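Side-chain contacts in putative enoyl-CoA hydratase/isomerase (PDB 3FDU), which probably hydrates or isomerises enoyl-CoA thioesters, as a trimeric member of the crotonase superfamily: residues 33-36 against 37-41; 169-172 against 173-176; 191-194 against 195-199; 233-236 against 237-240. The protein carries 4 engineered substitutions. One frame throughout, in Å; residues are numbered along the deposited sequence. Where two conformers were deposited one is given.

Contact 1: 33-36 against 37-41; sequences LYLW and IAKAL
Leu33 and Ile37 sit one turn apart on helix 31-46, the crossover helix of the beta-alpha-beta unit made with strands 15-20 and 52-57. Their side chains form the tight side of this turn. The Leu33 tip meets the shaft of Ile37, with CD1 of Leu33 4.1 Å from CG1 of Ile37, and the two branched chains cross at a slant. CG of Leu33 is anti to its backbone N (chi1 177°), which brings CD1 and CG against the ethyl branch of Ile37. That branch also passes close to the carbonyl oxygen, its CG1 lying 3.3 Å from Leu33 O. Ile20 and Leu91 close in on Ile37 from strand 15-20 and helix 87-97, while Tyr34, one residue further round, hydrogen bonds through OH to Asn66.

The other side is looser. Leu35, Trp36 and Lys39 are partly exposed, and the indole of Trp36 leaves the turn to stack on His4. Lys39 folds back beside Leu35, bent at its second and fourth torsions, so that its ammonium group approaches the carbonyl of Leu35; this placement is doubtful because the lysine chain crowds that oxygen in the model. The backbone on the buried side is regular, and Ile37 N donates to Leu33 O at 2.9 Å with an N-H...O angle of 170°.

Contact 2: 169-172 against 173-176; sequences KFNA and ETAL
Ala172 opens helix 172-177, and its carbonyl oxygen accepts from Leu176 N at 2.8 Å, closing the first turn. Beside it, Glu173 bends at its second torsion, and the carboxylate comes across the Asn171 amide with the two planes almost perpendicular. Glu173 was modelled in two conformers, so this approach, OE1 to CG of Asn171 at 3.4 Å, is doubtful in detail.

Phe170 supplies the apolar part. Its ring is met at the edge by the methyl of Ala175, CE1 to CB 3.8 Å, while CG2 of Thr174 approaches CD1 obliquely at 3.7 Å. The ring thus packs against the first helical turn, and Phe132 meets it nearly parallel.

Between Phe170 and Ala172, Asn171 occupies the N-cap: its OD1 accepts from Thr174 N at 2.9 Å, with the donor lying nearly straight out from the amide C=O (178°). The first torsion of Asn171 (57°) sets its amide between its own backbone N and carbonyl carbon, directing OD1 to the N-H of Thr174 in the first turn. In return, Thr174 OG1 reaches Asn171 N through a water, 2.7 Å from OG1, which stands where a capping box would have a direct bond.

The contact is a strand-to-helix junction: the short, weakly bonded strand 169-170 pairs with strand 131-133 through backbone bonds between Phe170 and Phe132, and the short helix then rests on strand 183-184, where Ala172, Glu173 and Leu176 all touch Ile184.

Contact 3: 191-194 against 195-199; sequences TAQA and TAQHL
Thr191 and Thr195 begin a run of regular i to i+4 bonds that carries residues 191-194 straight into 195-199 within helix 188-200. Thr195 N donates to Thr191 O at 3.0 Å, and Ala196, Gln197 and His198 repeat the pattern on the carbonyls of Ala192, Gln193 and Ala194.

Thr191 O is gripped twice. The hydroxyl OG1 of Thr195 also donates to it, at 2.9 Å, and this donor and Thr195 N come from opposite faces of the carbonyl plane. The first torsion of Thr195 (-55°) puts OG1 beside its own backbone N, within reach of the carbonyl one turn back. Thr191 OG1 does the same to Asp187 O, and the two threonines lie side by side, pointing the same way.

This threonine and alanine face packs the helix on the main sheet of the crotonase fold: Thr195 touches Phe125 and Leu123, and Ala196 touches Ile103, Val52 and Val54.

On the solvent side, the amides of Gln193 and Gln197 meet with their planes 78° apart. NE2 of Gln193 donates to OE1 of Gln197, which lies in the Gln193 amide plane, whereas the donor stands above the Gln197 carbonyl plane; the 2.5 Å separation between NE2 and OE1 is too short to be taken literally, so the detail is doubtful. Further along, His198 NE2 hydrogen bonds to Thr166 O of the second subunit, and Leu199 packs on Phe165 of that subunit.

Contact 4: 233-236 against 237-240; sequences MQRV and QSPE
Arg235 and Glu240 bridge the short connection between two helices, where helix 218-236 ends and helix 239-248 begins behind the N-cap residue Ser238. The two long side chains approach at a slant, and their flat ends are turned 43° against each other. OE2 of Glu240 comes in at the edge of the guanidinium, near its plane, forming a salt bridge with NH2 of Arg235 at 3.2 Å. Arg235 gets there by folding: bends at its second and third torsions, the latter nearly eclipsed at 20°, carry the guanidinium forward past the end of the helix, toward Ser238 and Glu240. Its NE makes a weak hydrogen bond to Gly140 O, and Ala205 of the third subunit packs against the chain.

CB of Ser238 also approaches the guanidinium obliquely, 3.7 Å from NH2 of Arg235. Met233 and Gln237 cross on another side of the junction, where the methyl CE of Met233 nears OE1 of Gln237 at 3.7 Å. Ser238 faces both helices: OG weakly caps Met241 N and also donates to Arg235 O at 3.0 Å. The same carbonyl takes Ser238 N at 3.2 Å, this second donor standing well above the carbonyl plane.

Overall arrangement
The four contacts follow one another along the chain, each a local turn or junction, and none touches another. Contact 1 belongs to the crossover helix beside the main sheet, and contact 3 to a helix packed on strands 52-57, 102-106 and 123-126 of that sheet; their centres are about 22 Å apart. Contact 2 joins the small sheet to the helix that rests on strand 183-184, an outermost strand of the main sheet; the centres of contacts 2 and 3 are about 23 Å apart. Contact 4 marks the junction of the last two helices, its centre about 42 Å from that of contact 3, on the opposite side of the chain's centre. Contacts 3 and 4 each border a different neighbouring subunit of the trimer.

Contact 1: 33-36 against 37-41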
ATOM      1  N   LEU A  33      14.514  26.927 -12.224  1.00 25.48           N
ATOM      2  CA  LEU A  33      13.208  26.502 -12.736  1.00 23.98           C
ATOM      3  C   LEU A  33      12.463  25.713 -11.654  1.00 23.26           C
ATOM      4  O   LEU A  33      11.268  25.921 -11.458  1.00 22.36           O
ATOM      5  CB  LEU A  33      13.384  25.693 -14.032  1.00 23.61           C
ATOM      6  CG  LEU A  33      12.131  25.092 -14.709  1.00 25.21           C
ATOM      7  CD1 LEU A  33      11.071  26.187 -14.934  1.00 25.08           C
ATOM      8  CD2 LEU A  33      12.560  24.490 -16.031  1.00 24.26           C
ATOM      9  N   TYR A  34      13.160  24.841 -10.905  1.00 23.11           N
ATOM     10  CA  TYR A  34      12.498  24.220  -9.739  1.00 22.79           C
ATOM     11  C   TYR A  34      11.828  25.303  -8.819  1.00 22.90           C
ATOM     12  O   TYR A  34      10.659  25.173  -8.377  1.00 20.53           O
ATOM     13  CB  TYR A  34      13.483  23.437  -8.888  1.00 22.33           C
ATOM     14  CG  TYR A  34      14.113  22.178  -9.452  1.00 24.19           C
ATOM     15  CD1 TYR A  34      13.389  20.986  -9.547  1.00 22.76           C
ATOM     16  CD2 TYR A  34      15.464  22.156  -9.806  1.00 25.39           C
ATOM     17  CE1 TYR A  34      13.983  19.818  -9.998  1.00 22.27           C
ATOM     18  CE2 TYR A  34      16.069  20.985 -10.265  1.00 24.54           C
ATOM     19  CZ  TYR A  34      15.319  19.832 -10.374  1.00 25.88           C
ATOM     20  OH  TYR A  34      15.916  18.652 -10.779  1.00 25.72           O
ATOM     21  N   LEU A  35      12.555  26.383  -8.550  1.00 22.43           N
ATOM     22  CA  LEU A  35      12.024  27.449  -7.678  1.00 22.76           C
ATOM     23  C   LEU A  35      10.877  28.216  -8.291  1.00 23.81           C
ATOM     24  O   LEU A  35       9.912  28.626  -7.589  1.00 23.62           O
ATOM     25  CB  LEU A  35      13.142  28.430  -7.317  1.00 23.30           C
ATOM     26  CG  LEU A  35      14.357  27.773  -6.646  1.00 23.75           C
ATOM     27  CD1 LEU A  35      15.431  28.822  -6.313  1.00 29.04           C
ATOM     28  CD2 LEU A  35      13.954  27.005  -5.351  1.00 26.99           C
ATOM     29  N   TRP A  36      10.977  28.478  -9.593  1.00 21.95           N
ATOM     30  CA  TRP A  36       9.877  29.162 -10.273  1.00 23.18           C
ATOM     31  C   TRP A  36       8.624  28.295 -10.215  1.00 22.08           C
ATOM     32  O   TRP A  36       7.527  28.809 -10.020  1.00 20.55           O
ATOM     33  CB  TRP A  36      10.208  29.444 -11.746  1.00 22.24           C
ATOM     34  CG  TRP A  36      11.395  30.351 -11.887  1.00 26.58           C
ATOM     35  CD1 TRP A  36      11.856  31.235 -10.960  1.00 27.22           C
ATOM     36  CD2 TRP A  36      12.305  30.421 -13.008  1.00 29.47           C
ATOM     37  NE1 TRP A  36      12.993  31.866 -11.439  1.00 31.09           N
ATOM     38  CE2 TRP A  36      13.275  31.400 -12.697  1.00 30.12           C
ATOM     39  CE3 TRP A  36      12.365  29.782 -14.246  1.00 28.47           C
ATOM     40  CZ2 TRP A  36      14.329  31.729 -13.580  1.00 31.87           C
ATOM     41  CZ3 TRP A  36      13.390  30.116 -15.137  1.00 29.49           C
ATOM     42  CH2 TRP A  36      14.364  31.087 -14.789  1.00 30.44           C
ATOM     43  N   ILE A  37       8.778  26.984 -10.444  1.00 21.15           N
ATOM     44  CA  ILE A  37       7.587  26.123 -10.327  1.00 20.61           C
ATOM     45  C   ILE A  37       7.037  26.137  -8.876  1.00 21.27           C
ATOM     46  O   ILE A  37       5.807  26.202  -8.652  1.00 19.55           O
ATOM     47  CB  ILE A  37       7.840  24.687 -10.798  1.00 21.70           C
ATOM     48  CG1 ILE A  37       8.309  24.662 -12.297  1.00 20.84           C
ATOM     49  CG2 ILE A  37       6.522  23.889 -10.694  1.00 18.53           C
ATOM     50  CD1 ILE A  37       8.932  23.251 -12.711  1.00 21.95           C
ATOM     51  N   ALA A  38       7.939  26.032  -7.897  1.00 21.58           N
ATOM     52  CA  ALA A  38       7.536  26.079  -6.472  1.00 23.10           C
ATOM     53  C   ALA A  38       6.798  27.355  -6.139  1.00 24.60           C
ATOM     54  O   ALA A  38       5.766  27.321  -5.463  1.00 24.81           O
ATOM     55  CB  ALA A  38       8.769  25.928  -5.554  1.00 23.51           C
ATOM     56  N   LYS A  39       7.303  28.500  -6.622  1.00 25.65           N
ATOM     57  CA  LYS A  39       6.630  29.756  -6.309  1.00 25.95           C
ATOM     58  C   LYS A  39       5.261  29.845  -6.911  1.00 25.28           C
ATOM     59  O   LYS A  39       4.340  30.394  -6.272  1.00 24.75           O
ATOM     60  CB  LYS A  39       7.426  30.995  -6.737  1.00 26.79           C
ATOM     61  CG  LYS A  39       8.901  30.909  -6.414  1.00 32.91           C
ATOM     62  CD  LYS A  39       9.182  30.557  -4.962  1.00 39.05           C
ATOM     63  CE  LYS A  39      10.638  30.131  -4.795  1.00 39.57           C
ATOM     64  NZ  LYS A  39      10.687  28.664  -4.780  1.00 39.97           N
ATOM     65  N   ALA A  40       5.124  29.371  -8.156  1.00 24.40           N
ATOM     66  CA  ALA A  40       3.806  29.344  -8.808  1.00 23.91           C
ATOM     67  C   ALA A  40       2.754  28.515  -8.057  1.00 23.45           C
ATOM     68  O   ALA A  40       1.560  28.886  -8.015  1.00 22.53           O
ATOM     69  CB  ALA A  40       3.914  28.840 -10.285  1.00 24.37           C
ATOM     70  N   LEU A  41       3.167  27.362  -7.540  1.00 22.92           N
ATOM     71  CA  LEU A  41       2.289  26.558  -6.674  1.00 22.83           C
ATOM     72  C   LEU A  41       1.888  27.336  -5.389  1.00 22.60           C
ATOM     73  O   LEU A  41       0.743  27.318  -4.978  1.00 22.04           O
ATOM     74  CB  LEU A  41       3.009  25.273  -6.262  1.00 21.86           C
ATOM     75  CG  LEU A  41       3.222  24.342  -7.496  1.00 23.83           C
ATOM     76  CD1 LEU A  41       4.071  23.113  -7.184  1.00 19.90           C
ATOM     77  CD2 LEU A  41       1.882  23.914  -8.041  1.00 21.30           C
TER

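Contact 2: 169-172 against 173-176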
ATOM      1  N   LYS A 169      13.990   1.591 -16.105  1.00 22.15           N
ATOM      2  CA  LYS A 169      12.898   2.279 -16.775  1.00 21.82           C
ATOM      3  C   LYS A 169      11.675   1.359 -16.737  1.00 20.62           C
ATOM      4  O   LYS A 169      11.773   0.109 -16.591  1.00 19.70           O
ATOM      5  CB  LYS A 169      13.295   2.701 -18.230  1.00 23.89           C
ATOM      6  CG  LYS A 169      14.317   3.835 -18.279  1.00 26.85           C
ATOM      7  CD  LYS A 169      14.822   4.147 -19.671  1.00 33.33           C
ATOM      8  CE  LYS A 169      15.793   5.352 -19.646  1.00 35.75           C
ATOM      9  NZ  LYS A 169      15.170   6.598 -19.025  1.00 34.91           N
ATOM     10  N   PHE A 170      10.503   1.968 -16.768  1.00 19.40           N
ATOM     11  CA  PHE A 170       9.243   1.218 -16.667  1.00 17.81           C
ATOM     12  C   PHE A 170       8.114   1.948 -17.392  1.00 18.92           C
ATOM     13  O   PHE A 170       8.180   3.168 -17.581  1.00 18.26           O
ATOM     14  CB  PHE A 170       8.881   0.820 -15.211  1.00 17.13           C
ATOM     15  CG  PHE A 170       8.651   2.022 -14.227  1.00 18.37           C
ATOM     16  CD1 PHE A 170       7.346   2.521 -13.977  1.00 17.52           C
ATOM     17  CD2 PHE A 170       9.743   2.604 -13.552  1.00 14.86           C
ATOM     18  CE1 PHE A 170       7.131   3.596 -13.058  1.00 19.04           C
ATOM     19  CE2 PHE A 170       9.540   3.676 -12.623  1.00 16.49           C
ATOM     20  CZ  PHE A 170       8.224   4.187 -12.417  1.00 18.54           C
ATOM     21  N   ASN A 171       7.084   1.205 -17.837  1.00 17.87           N
ATOM     22  CA  ASN A 171       6.143   1.797 -18.754  1.00 18.59           C
ATOM     23  C   ASN A 171       4.886   2.242 -18.007  1.00 18.66           C
ATOM     24  O   ASN A 171       4.847   2.207 -16.751  1.00 18.91           O
ATOM     25  CB  ASN A 171       5.777   0.819 -19.883  1.00 18.39           C
ATOM     26  CG  ASN A 171       5.203  -0.500 -19.342  1.00 19.74           C
ATOM     27  OD1 ASN A 171       4.602  -0.529 -18.261  1.00 17.39           O
ATOM     28  ND2 ASN A 171       5.392  -1.589 -20.081  1.00 16.25           N
ATOM     29  N   ALA A 172       3.881   2.718 -18.744  1.00 17.68           N
ATOM     30  CA  ALA A 172       2.685   3.235 -18.059  1.00 18.26           C
ATOM     31  C   ALA A 172       1.901   2.127 -17.343  1.00 18.12           C
ATOM     32  O   ALA A 172       1.308   2.349 -16.293  1.00 18.39           O
ATOM     33  CB  ALA A 172       1.776   4.032 -19.040  1.00 18.13           C
ATOM     34  N   GLU A 173       1.909   0.907 -17.872  1.00 18.26           N
ATOM     35  CA  GLU A 173       1.184  -0.186 -17.225  0.50 18.07           C
ATOM     36  C   GLU A 173       1.804  -0.547 -15.883  1.00 18.34           C
ATOM     37  O   GLU A 173       1.107  -0.861 -14.929  1.00 18.55           O
ATOM     38  CB  GLU A 173       1.139  -1.417 -18.142  0.50 18.36           C
ATOM     39  CG  GLU A 173       0.289  -1.245 -19.414  0.50 17.24           C
ATOM     40  CD  GLU A 173       0.864  -0.261 -20.463  0.50 19.07           C
ATOM     41  OE1 GLU A 173       2.107  -0.013 -20.530  0.50 13.52           O
ATOM     42  OE2 GLU A 173       0.031   0.264 -21.248  0.50 21.90           O
ATOM     43  N   THR A 174       3.133  -0.562 -15.818  1.00 18.01           N
ATOM     44  CA  THR A 174       3.842  -0.763 -14.542  1.00 18.55           C
ATOM     45  C   THR A 174       3.504   0.391 -13.562  1.00 17.63           C
ATOM     46  O   THR A 174       3.233   0.126 -12.399  1.00 16.36           O
ATOM     47  CB  THR A 174       5.386  -0.835 -14.753  1.00 18.59           C
ATOM     48  OG1 THR A 174       5.687  -2.032 -15.505  1.00 20.63           O
ATOM     49  CG2 THR A 174       6.178  -0.902 -13.381  1.00 20.43           C
ATOM     50  N   ALA A 175       3.517   1.638 -14.043  1.00 16.45           N
ATOM     51  CA  ALA A 175       3.260   2.786 -13.177  1.00 18.11           C
ATOM     52  C   ALA A 175       1.828   2.719 -12.690  1.00 18.28           C
ATOM     53  O   ALA A 175       1.548   3.042 -11.551  1.00 18.62           O
ATOM     54  CB  ALA A 175       3.490   4.140 -13.937  1.00 17.02           C
ATOM     55  N   LEU A 176       0.927   2.231 -13.545  1.00 19.49           N
ATOM     56  CA  LEU A 176      -0.511   2.092 -13.147  1.00 20.26           C
ATOM     57  C   LEU A 176      -0.677   0.971 -12.103  1.00 21.63           C
ATOM     58  O   LEU A 176      -1.351   1.135 -11.107  1.00 20.77           O
ATOM     59  CB  LEU A 176      -1.374   1.806 -14.412  1.00 19.68           C
ATOM     60  CG  LEU A 176      -2.879   1.615 -14.184  1.00 23.48           C
ATOM     61  CD1 LEU A 176      -3.607   2.936 -14.055  1.00 23.33           C
ATOM     62  CD2 LEU A 176      -3.483   0.817 -15.311  1.00 21.71           C
TER
HETATM   63  O   HOH W   1       7.557  -1.534 -17.359  1.00 19.04           O

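Contact 3: 191-194 against 195-199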
ATOM      1  N   THR A 191      -7.968  14.897 -20.707  1.00 21.09           N
ATOM      2  CA  THR A 191      -8.545  14.256 -19.526  1.00 20.51           C
ATOM      3  C   THR A 191      -8.238  15.069 -18.264  1.00 20.22           C
ATOM      4  O   THR A 191      -9.100  15.249 -17.368  1.00 20.36           O
ATOM      5  CB  THR A 191      -8.020  12.815 -19.316  1.00 21.05           C
ATOM      6  OG1 THR A 191      -8.459  11.962 -20.379  1.00 20.75           O
ATOM      7  CG2 THR A 191      -8.554  12.244 -17.993  1.00 20.23           C
ATOM      8  N   ALA A 192      -7.002  15.548 -18.158  1.00 19.13           N
ATOM      9  CA  ALA A 192      -6.612  16.294 -16.969  1.00 18.14           C
ATOM     10  C   ALA A 192      -7.472  17.583 -16.865  1.00 20.24           C
ATOM     11  O   ALA A 192      -7.869  18.004 -15.774  1.00 19.81           O
ATOM     12  CB  ALA A 192      -5.182  16.658 -17.033  1.00 18.16           C
ATOM     13  N   GLN A 193      -7.713  18.209 -18.007  1.00 20.02           N
ATOM     14  CA  GLN A 193      -8.502  19.432 -18.058  1.00 20.43           C
ATOM     15  C   GLN A 193      -9.975  19.147 -17.727  1.00 19.62           C
ATOM     16  O   GLN A 193     -10.549  19.913 -16.981  1.00 20.19           O
ATOM     17  CB  GLN A 193      -8.345  20.121 -19.452  1.00 19.68           C
ATOM     18  CG  GLN A 193      -9.397  21.209 -19.733  1.00 23.10           C
ATOM     19  CD  GLN A 193      -9.250  22.450 -18.822  1.00 25.54           C
ATOM     20  OE1 GLN A 193      -8.171  22.749 -18.298  1.00 26.62           O
ATOM     21  NE2 GLN A 193     -10.341  23.186 -18.662  1.00 27.32           N
ATOM     22  N   ALA A 194     -10.564  18.054 -18.239  1.00 21.63           N
ATOM     23  CA  ALA A 194     -11.992  17.748 -17.920  1.00 21.79           C
ATOM     24  C   ALA A 194     -12.193  17.408 -16.450  1.00 21.69           C
ATOM     25  O   ALA A 194     -13.231  17.735 -15.834  1.00 20.21           O
ATOM     26  CB  ALA A 194     -12.549  16.603 -18.801  1.00 21.74           C
ATOM     27  N   THR A 195     -11.215  16.694 -15.889  1.00 20.33           N
ATOM     28  CA  THR A 195     -11.226  16.394 -14.473  1.00 19.75           C
ATOM     29  C   THR A 195     -11.095  17.677 -13.657  1.00 19.42           C
ATOM     30  O   THR A 195     -11.814  17.850 -12.681  1.00 19.44           O
ATOM     31  CB  THR A 195     -10.128  15.337 -14.133  1.00 20.46           C
ATOM     32  OG1 THR A 195     -10.330  14.208 -14.967  1.00 22.20           O
ATOM     33  CG2 THR A 195     -10.243  14.799 -12.722  1.00 20.16           C
ATOM     34  N   ALA A 196     -10.160  18.557 -14.008  1.00 18.97           N
ATOM     35  CA  ALA A 196     -10.007  19.826 -13.291  1.00 21.06           C
ATOM     36  C   ALA A 196     -11.340  20.660 -13.321  1.00 22.25           C
ATOM     37  O   ALA A 196     -11.689  21.266 -12.322  1.00 21.08           O
ATOM     38  CB  ALA A 196      -8.894  20.648 -13.883  1.00 19.93           C
ATOM     39  N   GLN A 197     -12.025  20.678 -14.463  1.00 23.65           N
ATOM     40  CA  GLN A 197     -13.288  21.419 -14.590  1.00 25.12           C
ATOM     41  C   GLN A 197     -14.355  20.777 -13.709  1.00 25.39           C
ATOM     42  O   GLN A 197     -15.136  21.488 -13.059  1.00 25.96           O
ATOM     43  CB  GLN A 197     -13.784  21.399 -16.039  1.00 27.12           C
ATOM     44  CG  GLN A 197     -13.156  22.447 -16.954  1.00 33.27           C
ATOM     45  CD  GLN A 197     -13.373  22.145 -18.463  1.00 42.07           C
ATOM     46  OE1 GLN A 197     -12.760  22.778 -19.334  1.00 45.44           O
ATOM     47  NE2 GLN A 197     -14.240  21.182 -18.767  1.00 45.49           N
ATOM     48  N   HIS A 198     -14.426  19.446 -13.705  1.00 24.08           N
ATOM     49  CA  HIS A 198     -15.354  18.762 -12.806  1.00 25.19           C
ATOM     50  C   HIS A 198     -15.084  19.145 -11.350  1.00 24.27           C
ATOM     51  O   HIS A 198     -16.006  19.459 -10.606  1.00 25.14           O
ATOM     52  CB  HIS A 198     -15.298  17.238 -12.999  1.00 25.51           C
ATOM     53  CG  HIS A 198     -16.114  16.456 -11.993  1.00 30.56           C
ATOM     54  ND1 HIS A 198     -17.463  16.664 -11.795  1.00 33.53           N
ATOM     55  CD2 HIS A 198     -15.780  15.411 -11.192  1.00 32.15           C
ATOM     56  CE1 HIS A 198     -17.917  15.813 -10.891  1.00 32.70           C
ATOM     57  NE2 HIS A 198     -16.913  15.037 -10.516  1.00 33.07           N
ATOM     58  N   LEU A 199     -13.823  19.136 -10.931  1.00 23.28           N
ATOM     59  CA  LEU A 199     -13.509  19.532  -9.569  1.00 22.79           C
ATOM     60  C   LEU A 199     -13.866  21.007  -9.286  1.00 23.84           C
ATOM     61  O   LEU A 199     -14.299  21.309  -8.167  1.00 25.15           O
ATOM     62  CB  LEU A 199     -12.033  19.253  -9.209  1.00 21.05           C
ATOM     63  CG  LEU A 199     -11.650  17.763  -9.235  1.00 20.38           C
ATOM     64  CD1 LEU A 199     -10.169  17.533  -8.731  1.00 17.35           C
ATOM     65  CD2 LEU A 199     -12.634  16.986  -8.391  1.00 21.29           C
TER

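Contact 4: 233-236 against 237-240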
ATOM      1  N   MET A 233      22.339  14.873  -0.052  1.00 19.78           N
ATOM      2  CA  MET A 233      23.509  15.767  -0.165  1.00 20.24           C
ATOM      3  C   MET A 233      24.854  15.137   0.218  1.00 20.74           C
ATOM      4  O   MET A 233      25.909  15.491  -0.377  1.00 21.01           O
ATOM      5  CB  MET A 233      23.248  17.101   0.573  1.00 19.41           C
ATOM      6  CG  MET A 233      22.250  18.052  -0.159  1.00 20.84           C
ATOM      7  SD  MET A 233      22.668  18.606  -1.865  1.00 12.93           S
ATOM      8  CE  MET A 233      24.259  19.468  -1.455  1.00 20.93           C
ATOM      9  N   GLN A 234      24.829  14.214   1.191  1.00 21.53           N
ATOM     10  CA  GLN A 234      25.979  13.335   1.525  1.00 21.58           C
ATOM     11  C   GLN A 234      26.459  12.565   0.299  1.00 22.21           C
ATOM     12  O   GLN A 234      27.660  12.446   0.052  1.00 21.61           O
ATOM     13  CB  GLN A 234      25.609  12.318   2.615  1.00 21.39           C
ATOM     14  CG  GLN A 234      25.314  12.952   3.993  1.00 24.07           C
ATOM     15  CD  GLN A 234      24.842  11.928   5.040  1.00 25.21           C
ATOM     16  OE1 GLN A 234      24.831  10.708   4.809  1.00 28.76           O
ATOM     17  NE2 GLN A 234      24.466  12.424   6.187  1.00 28.22           N
ATOM     18  N   ARG A 235      25.500  12.011  -0.444  1.00 21.14           N
ATOM     19  CA  ARG A 235      25.811  11.344  -1.733  1.00 20.83           C
ATOM     20  C   ARG A 235      26.266  12.293  -2.783  1.00 20.02           C
ATOM     21  O   ARG A 235      27.254  12.021  -3.449  1.00 22.04           O
ATOM     22  CB  ARG A 235      24.590  10.556  -2.272  1.00 20.18           C
ATOM     23  CG  ARG A 235      23.857   9.783  -1.218  1.00 22.08           C
ATOM     24  CD  ARG A 235      24.296   8.365  -1.033  1.00 29.11           C
ATOM     25  NE  ARG A 235      25.613   8.105  -1.552  1.00 32.84           N
ATOM     26  CZ  ARG A 235      26.718   8.122  -0.812  1.00 34.64           C
ATOM     27  NH1 ARG A 235      26.639   8.390   0.490  1.00 33.03           N
ATOM     28  NH2 ARG A 235      27.888   7.846  -1.377  1.00 32.39           N
ATOM     29  N   VAL A 236      25.579  13.428  -2.961  1.00 19.66           N
ATOM     30  CA  VAL A 236      26.064  14.445  -3.920  1.00 19.93           C
ATOM     31  C   VAL A 236      27.548  14.916  -3.655  1.00 21.28           C
ATOM     32  O   VAL A 236      28.330  15.200  -4.605  1.00 20.45           O
ATOM     33  CB  VAL A 236      25.168  15.680  -3.888  1.00 19.03           C
ATOM     34  CG1 VAL A 236      25.873  16.914  -4.525  1.00 21.53           C
ATOM     35  CG2 VAL A 236      23.721  15.366  -4.492  1.00 20.59           C
ATOM     36  N   GLN A 237      27.867  15.070  -2.370  1.00 20.38           N
ATOM     37  CA  GLN A 237      29.193  15.524  -1.897  1.00 22.00           C
ATOM     38  C   GLN A 237      30.212  14.417  -1.725  1.00 21.97           C
ATOM     39  O   GLN A 237      31.353  14.663  -1.282  1.00 21.97           O
ATOM     40  CB  GLN A 237      29.025  16.259  -0.531  1.00 20.04           C
ATOM     41  CG  GLN A 237      28.362  17.588  -0.776  1.00 20.75           C
ATOM     42  CD  GLN A 237      28.208  18.408   0.457  1.00 23.16           C
ATOM     43  OE1 GLN A 237      27.084  18.703   0.855  1.00 22.78           O
ATOM     44  NE2 GLN A 237      29.336  18.775   1.104  1.00 23.39           N
ATOM     45  N   SER A 238      29.833  13.193  -2.033  1.00 22.40           N
ATOM     46  CA  SER A 238      30.769  12.113  -1.815  1.00 22.36           C
ATOM     47  C   SER A 238      32.039  12.232  -2.706  1.00 23.18           C
ATOM     48  O   SER A 238      32.006  12.759  -3.824  1.00 21.67           O
ATOM     49  CB  SER A 238      30.082  10.748  -1.981  1.00 23.66           C
ATOM     50  OG  SER A 238      29.830  10.529  -3.365  1.00 26.15           O
ATOM     51  N   PRO A 239      33.178  11.750  -2.184  1.00 23.16           N
ATOM     52  CA  PRO A 239      34.415  11.886  -2.951  1.00 23.89           C
ATOM     53  C   PRO A 239      34.314  11.134  -4.272  1.00 24.35           C
ATOM     54  O   PRO A 239      34.845  11.594  -5.285  1.00 25.29           O
ATOM     55  CB  PRO A 239      35.475  11.220  -2.053  1.00 24.42           C
ATOM     56  CG  PRO A 239      34.910  11.284  -0.659  1.00 24.60           C
ATOM     57  CD  PRO A 239      33.393  11.252  -0.810  1.00 22.90           C
ATOM     58  N   GLU A 240      33.641   9.999  -4.274  1.00 24.44           N
ATOM     59  CA  GLU A 240      33.539   9.242  -5.517  1.00 26.67           C
ATOM     60  C   GLU A 240      32.683   9.962  -6.577  1.00 25.47           C
ATOM     61  O   GLU A 240      32.936   9.843  -7.787  1.00 25.16           O
ATOM     62  CB  GLU A 240      33.161   7.762  -5.262  1.00 26.89           C
ATOM     63  CG  GLU A 240      31.750   7.490  -4.769  1.00 30.32           C
ATOM     64  CD  GLU A 240      31.610   7.580  -3.224  1.00 36.04           C
ATOM     65  OE1 GLU A 240      32.432   8.290  -2.573  1.00 34.75           O
ATOM     66  OE2 GLU A 240      30.649   6.970  -2.672  1.00 37.91           O
TER